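Local coordinates for Ice-binding protein (PDB 5UYT), which probably binds to ice crystals and restrains their growth as a bacterial multi-domain antifreeze protein built from right-handed beta-helices, at residues A[296-301]-A[314-319]. Residues are numbered along the deposited sequence; the frame is centred on the assembly and turned at random.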
loop_
_atom_site.group_PDB
_atom_site.type_symbol
_atom_site.label_atom_id
_atom_site.label_comp_id
_atom_site.label_asym_id
_atom_site.label_seq_id
_atom_site.Cartn_x
_atom_site.Cartn_y
_atom_site.Cartn_z
ATOM N N LEU A 296 -1.695 1.949 11.703
ATOM C CA LEU A 296 -1.841 2.401 13.086
ATOM C C LEU A 296 -2.873 3.501 13.352
ATOM O O LEU A 296 -3.158 3.813 14.533
ATOM C CB LEU A 296 -0.468 2.812 13.612
ATOM C CG LEU A 296 0.478 1.620 13.759
ATOM C CD1 LEU A 296 1.883 2.134 14.037
ATOM C CD2 LEU A 296 0.056 0.668 14.880
ATOM N N TYR A 297 -3.443 4.069 12.279
ATOM C CA TYR A 297 -4.352 5.232 12.406
ATOM C C TYR A 297 -5.643 5.035 11.627
ATOM O O TYR A 297 -5.807 5.616 10.560
ATOM C CB TYR A 297 -3.630 6.573 12.057
ATOM C CG TYR A 297 -2.345 6.673 12.827
ATOM C CD1 TYR A 297 -1.139 6.209 12.279
ATOM C CD2 TYR A 297 -2.338 7.132 14.139
ATOM C CE1 TYR A 297 0.054 6.237 13.019
ATOM C CE2 TYR A 297 -1.164 7.158 14.879
ATOM C CZ TYR A 297 0.020 6.695 14.316
ATOM O OH TYR A 297 1.190 6.746 15.065
ATOM N N PRO A 298 -6.568 4.201 12.173
ATOM C CA PRO A 298 -7.756 3.860 11.393
ATOM C C PRO A 298 -8.672 5.040 11.147
ATOM O O PRO A 298 -9.374 5.053 10.144
ATOM C CB PRO A 298 -8.425 2.761 12.246
ATOM C CG PRO A 298 -7.267 2.121 12.974
ATOM C CD PRO A 298 -6.421 3.327 13.362
ATOM N N ALA A 299 -8.645 6.038 12.040
ATOM C CA ALA A 299 -9.468 7.251 11.816
ATOM C C ALA A 299 -9.012 8.029 10.583
ATOM O O ALA A 299 -9.788 8.825 10.039
ATOM C CB ALA A 299 -9.433 8.153 13.044
ATOM N N ALA A 300 -7.775 7.780 10.136
ATOM C CA ALA A 300 -7.158 8.552 9.045
ATOM C C ALA A 300 -6.987 7.726 7.746
ATOM O O ALA A 300 -6.274 8.126 6.826
ATOM C CB ALA A 300 -5.802 9.103 9.540
ATOM N N PHE A 301 -7.655 6.580 7.670
ATOM C CA PHE A 301 -7.552 5.663 6.511
ATOM C C PHE A 301 -8.033 6.371 5.232
ATOM O O PHE A 301 -8.944 7.191 5.270
ATOM C CB PHE A 301 -8.415 4.410 6.828
ATOM C CG PHE A 301 -8.311 3.290 5.834
ATOM C CD1 PHE A 301 -7.108 2.567 5.652
ATOM C CD2 PHE A 301 -9.447 2.894 5.121
ATOM C CE1 PHE A 301 -7.075 1.491 4.728
ATOM C CE2 PHE A 301 -9.422 1.819 4.225
ATOM C CZ PHE A 301 -8.230 1.122 4.021
ATOM N N LEU A 314 -6.504 -2.911 10.814
ATOM C CA LEU A 314 -6.870 -1.603 11.350
ATOM C C LEU A 314 -7.546 -1.898 12.696
ATOM O O LEU A 314 -8.666 -2.414 12.708
ATOM C CB LEU A 314 -7.827 -0.892 10.383
ATOM C CG LEU A 314 -7.147 -0.414 9.086
ATOM C CD1 LEU A 314 -8.127 -0.562 7.939
ATOM C CD2 LEU A 314 -6.720 1.047 9.209
ATOM N N ASN A 315 -6.876 -1.578 13.812
ATOM C CA ASN A 315 -7.306 -2.095 15.126
ATOM C C ASN A 315 -8.348 -1.215 15.874
ATOM O O ASN A 315 -8.363 -1.186 17.117
ATOM C CB ASN A 315 -6.099 -2.404 16.025
ATOM C CG ASN A 315 -6.451 -3.400 17.137
ATOM O OD1 ASN A 315 -7.283 -4.301 16.935
ATOM N ND2 ASN A 315 -5.859 -3.229 18.305
ATOM N N ALA A 316 -9.205 -0.523 15.113
ATOM C CA ALA A 316 -10.231 0.385 15.668
ATOM C C ALA A 316 -11.256 0.646 14.598
ATOM O O ALA A 316 -11.051 0.270 13.441
ATOM C CB ALA A 316 -9.596 1.731 16.098
ATOM N N ALA A 317 -12.351 1.311 14.972
ATOM C CA ALA A 317 -13.298 1.818 13.974
ATOM C C ALA A 317 -12.515 2.573 12.901
ATOM O O ALA A 317 -11.589 3.357 13.228
ATOM C CB ALA A 317 -14.293 2.755 14.640
ATOM N N THR A 318 -12.908 2.377 11.644
ATOM C CA THR A 318 -12.130 2.881 10.524
ATOM C C THR A 318 -12.998 3.824 9.708
ATOM O O THR A 318 -14.186 3.539 9.484
ATOM C CB THR A 318 -11.695 1.693 9.665
ATOM O OG1 THR A 318 -10.742 0.913 10.410
ATOM C CG2 THR A 318 -11.100 2.146 8.311
ATOM N N VAL A 319 -12.410 4.947 9.294
ATOM C CA VAL A 319 -13.096 5.866 8.404
ATOM C C VAL A 319 -12.290 5.903 7.101
ATOM O O VAL A 319 -11.096 6.216 7.125
ATOM C CB VAL A 319 -13.169 7.296 9.010
ATOM C CG1 VAL A 319 -13.856 8.257 8.034
ATOM C CG2 VAL A 319 -13.942 7.255 10.330
#
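One face of the Phe-301 ring carries Leu-314: CD1 sits 4.1 Å from the ring centroid and 17° off the normal, a CH-pi contact displaced toward the rim. Val-319 O lies at the ring's edge, near its plane, while Thr-318 CG2 approaches obliquely, 3.7 Å from Phe-301 CD2. With CG anti to the backbone N (chi1 -173°), Phe-301 turns one side of its ring to both Leu-314 CD1 and Thr-318 CG2. The Pro-298 ring nests in the bend of 314-319, its CB 3.4 Å from Ala-317 O. The methyl of Ala-316 and CD2 of Leu-314 pack against the same proline. Thr-318 OG1 donates to Ala-316 O (3.1 Å), closing that bend around the proline. One backbone hydrogen bond crosses the contact, Val-319 N to Pro-298 O at 3.2 Å, with 164° at the hydrogen. Strand 293-294, just before 296-301, pairs in parallel with strand 311-314, so the contact joins successive turns of the right-handed beta-helix at a corner, the 3-10 turn 298-299 resting against the bend from strand 311-314 into strand 318-320. Beyond it, Leu-314 and Thr-318 pack on strand 336-340, and strand 318-320 pairs in parallel with strand 344-346.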